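Local atomic coordinates of GCN5-related N-acetyltransferase (Anabaena variabilis, PDB entry 2OZG), a protein that binds coenzyme A and probably transfers acetyl groups to amine substrates, possibly aminoglycosides, as a GCN5-related N-acetyltransferase. Residues V77-I82 against I113-L118. Numbering follows the deposited sequence.
Sequences VPMAGI and IPISVL
Ser-116 OG donates a 2.7 Å hydrogen bond to Ala-80 O, and the same carbonyl oxygen also takes the backbone N-H of Val-117, at 3.2 Å from its N. The two donors reach the oxygen differently: the hydroxyl is tilted only modestly from the carbonyl plane, whereas Val-117 N stands above it, 39° out. Anti to the backbone N (chi1 177°), the serine OG reaches across to the facing strand, and it is also hydrogen-bonded to Tyr-131 OH. Replacing the serine with an alanine would remove the hydroxyl and is likely to leave Ala-80 O with the out-of-plane Val-117 N-H and Tyr-131 without this partner. On each side of this double acceptor the ladder continues, Ala-80 N to Ile-115 O at 3.0 Å and Ile-82 N to Val-117 O at 2.9 Å, the latter nearly straight at the carbonyl.

Packing divides between the sheet faces. On one, the selenomethionine Met-79 bends at chi2 and chi3, bringing SE to 3.8 Å from Val-117 CB, while its CG meets Ile-115 CD1, the two side chains crossing at about a right angle. Ile-115 CD1 also lies 3.8 Å from Val-77 CG1. On the other face, Ala-80 CB meets Ile-113 CG2, and both side chains touch Ile-108 of helix 96-110. Farther along, Ile-82 CB lies 3.8 Å from Leu-118 CD2, the two side chains pointing the same way. At the opposite end, Pro-114 CD presses on Pro-78 O, a buried carbonyl lacking a hydrogen-bond partner.

Parallel strands 75-87 and 115-118, connected through helix 96-110, form the beta-alpha-beta unit of the GNAT fold; their segments diverge by 36°, consistent with its splayed strands, and strand 75-87 runs on to the coenzyme A-binding residues Val-85 and Ile-87.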
ATOM      1  N   VAL A  77      29.337 -34.725   5.135  1.00 33.22           N
ATOM      2  CA  VAL A  77      29.596 -34.736   6.546  1.00 32.21           C
ATOM      3  C   VAL A  77      28.284 -35.081   7.254  1.00 32.10           C
ATOM      4  O   VAL A  77      27.264 -34.431   6.977  1.00 27.54           O
ATOM      5  CB  VAL A  77      30.016 -33.345   6.986  1.00 33.11           C
ATOM      6  CG1 VAL A  77      30.403 -33.326   8.433  1.00 34.04           C
ATOM      7  CG2 VAL A  77      31.163 -32.825   6.083  1.00 35.15           C
ATOM      8  N   PRO A  78      28.266 -36.131   8.103  1.00 28.90           N
ATOM      9  CA  PRO A  78      27.040 -36.401   8.860  1.00 32.49           C
ATOM     10  C   PRO A  78      26.594 -35.164   9.618  1.00 29.94           C
ATOM     11  O   PRO A  78      27.413 -34.468  10.212  1.00 32.08           O
ATOM     12  CB  PRO A  78      27.443 -37.501   9.821  1.00 31.28           C
ATOM     13  CG  PRO A  78      28.608 -38.187   9.179  1.00 30.23           C
ATOM     14  CD  PRO A  78      29.315 -37.108   8.426  1.00 30.82           C
HETATM   15  N   MSE A  79      25.297 -34.908   9.590  1.00 30.46           N
HETATM   16  CA  MSE A  79      24.727 -33.667  10.131  1.00 34.15           C
HETATM   17  C   MSE A  79      23.389 -33.923  10.728  1.00 35.15           C
HETATM   18  O   MSE A  79      22.595 -34.683  10.153  1.00 32.12           O
HETATM   19  CB  MSE A  79      24.552 -32.696   8.971  1.00 33.95           C
HETATM   20  CG  MSE A  79      24.267 -31.234   9.279  1.00 30.74           C
HETATM   21 SE   MSE A  79      22.377 -30.965   9.424  0.75 31.15          SE
HETATM   22  CE  MSE A  79      22.100 -30.399   7.691  1.00 32.37           C
ATOM     23  N   ALA A  80      23.134 -33.318  11.893  1.00 35.30           N
ATOM     24  CA  ALA A  80      21.837 -33.441  12.530  1.00 33.16           C
ATOM     25  C   ALA A  80      21.083 -32.098  12.440  1.00 36.21           C
ATOM     26  O   ALA A  80      21.513 -31.081  13.005  1.00 35.81           O
ATOM     27  CB  ALA A  80      21.970 -33.905  13.954  1.00 33.28           C
ATOM     28  N   GLY A  81      19.998 -32.114  11.660  1.00 34.36           N
ATOM     29  CA  GLY A  81      19.169 -30.953  11.441  1.00 34.34           C
ATOM     30  C   GLY A  81      18.257 -30.834  12.631  1.00 33.32           C
ATOM     31  O   GLY A  81      17.789 -31.848  13.153  1.00 32.30           O
ATOM     32  N   ILE A  82      18.101 -29.617  13.142  1.00 33.15           N
ATOM     33  CA  ILE A  82      17.168 -29.392  14.262  1.00 30.80           C
ATOM     34  C   ILE A  82      15.930 -28.703  13.695  1.00 32.57           C
ATOM     35  O   ILE A  82      16.048 -27.647  13.102  1.00 30.31           O
ATOM     36  CB  ILE A  82      17.796 -28.588  15.403  1.00 32.49           C
ATOM     37  CG1 ILE A  82      19.082 -29.242  15.908  1.00 32.77           C
ATOM     38  CG2 ILE A  82      16.804 -28.385  16.582  1.00 37.18           C
ATOM     39  CD1 ILE A  82      18.873 -30.549  16.473  1.00 35.84           C
ATOM     40  N   ILE A 113      27.790 -37.518  15.504  1.00 35.32           N
ATOM     41  CA  ILE A 113      27.426 -36.672  14.393  1.00 33.31           C
ATOM     42  C   ILE A 113      28.161 -35.357  14.698  1.00 34.07           C
ATOM     43  O   ILE A 113      27.950 -34.771  15.746  1.00 35.39           O
ATOM     44  CB  ILE A 113      25.919 -36.515  14.310  1.00 36.07           C
ATOM     45  CG1 ILE A 113      25.306 -37.808  13.768  1.00 34.58           C
ATOM     46  CG2 ILE A 113      25.607 -35.339  13.408  1.00 26.78           C
ATOM     47  CD1 ILE A 113      23.848 -37.951  14.080  1.00 38.29           C
ATOM     48  N   PRO A 114      29.100 -34.952  13.823  1.00 32.97           N
ATOM     49  CA  PRO A 114      29.965 -33.819  14.121  1.00 33.91           C
ATOM     50  C   PRO A 114      29.480 -32.422  13.951  1.00 33.42           C
ATOM     51  O   PRO A 114      30.190 -31.509  14.425  1.00 32.06           O
ATOM     52  CB  PRO A 114      31.117 -34.016  13.140  1.00 33.21           C
ATOM     53  CG  PRO A 114      30.490 -34.627  11.982  1.00 40.23           C
ATOM     54  CD  PRO A 114      29.433 -35.546  12.516  1.00 34.29           C
ATOM     55  N   ILE A 115      28.386 -32.222  13.191  1.00 32.08           N
ATOM     56  CA  ILE A 115      27.790 -30.894  12.978  1.00 32.50           C
ATOM     57  C   ILE A 115      26.265 -30.956  13.044  1.00 35.47           C
ATOM     58  O   ILE A 115      25.665 -32.033  12.926  1.00 34.78           O
ATOM     59  CB  ILE A 115      28.193 -30.255  11.666  1.00 34.17           C
ATOM     60  CG1 ILE A 115      27.902 -31.214  10.524  1.00 36.97           C
ATOM     61  CG2 ILE A 115      29.716 -29.935  11.645  1.00 36.52           C
ATOM     62  CD1 ILE A 115      27.977 -30.552   9.170  1.00 29.22           C
ATOM     63  N   SER A 116      25.660 -29.805  13.299  1.00 34.55           N
ATOM     64  CA  SER A 116      24.212 -29.669  13.425  1.00 32.89           C
ATOM     65  C   SER A 116      23.864 -28.306  12.830  1.00 30.31           C
ATOM     66  O   SER A 116      24.614 -27.358  12.974  1.00 34.97           O
ATOM     67  CB  SER A 116      23.754 -29.742  14.872  1.00 30.03           C
ATOM     68  OG  SER A 116      22.332 -29.538  15.050  1.00 30.18           O
ATOM     69  N   VAL A 117      22.738 -28.249  12.143  1.00 31.47           N
ATOM     70  CA  VAL A 117      22.267 -27.049  11.466  1.00 30.60           C
ATOM     71  C   VAL A 117      20.762 -26.810  11.784  1.00 32.75           C
ATOM     72  O   VAL A 117      20.002 -27.780  11.994  1.00 31.36           O
ATOM     73  CB  VAL A 117      22.457 -27.212   9.936  1.00 33.45           C
ATOM     74  CG1 VAL A 117      21.709 -26.087   9.092  1.00 30.69           C
ATOM     75  CG2 VAL A 117      23.922 -27.253   9.611  1.00 32.44           C
ATOM     76  N   LEU A 118      20.364 -25.535  11.772  1.00 31.45           N
ATOM     77  CA  LEU A 118      18.996 -25.084  12.014  1.00 34.65           C
ATOM     78  C   LEU A 118      18.810 -23.657  11.528  1.00 33.48           C
ATOM     79  O   LEU A 118      19.767 -22.890  11.375  1.00 38.78           O
ATOM     80  CB  LEU A 118      18.628 -25.177  13.522  1.00 34.54           C
ATOM     81  CG  LEU A 118      19.499 -24.459  14.566  1.00 38.96           C
ATOM     82  CD1 LEU A 118      19.220 -22.979  14.636  1.00 34.36           C
ATOM     83  CD2 LEU A 118      19.238 -25.067  15.921  1.00 33.68           C
TER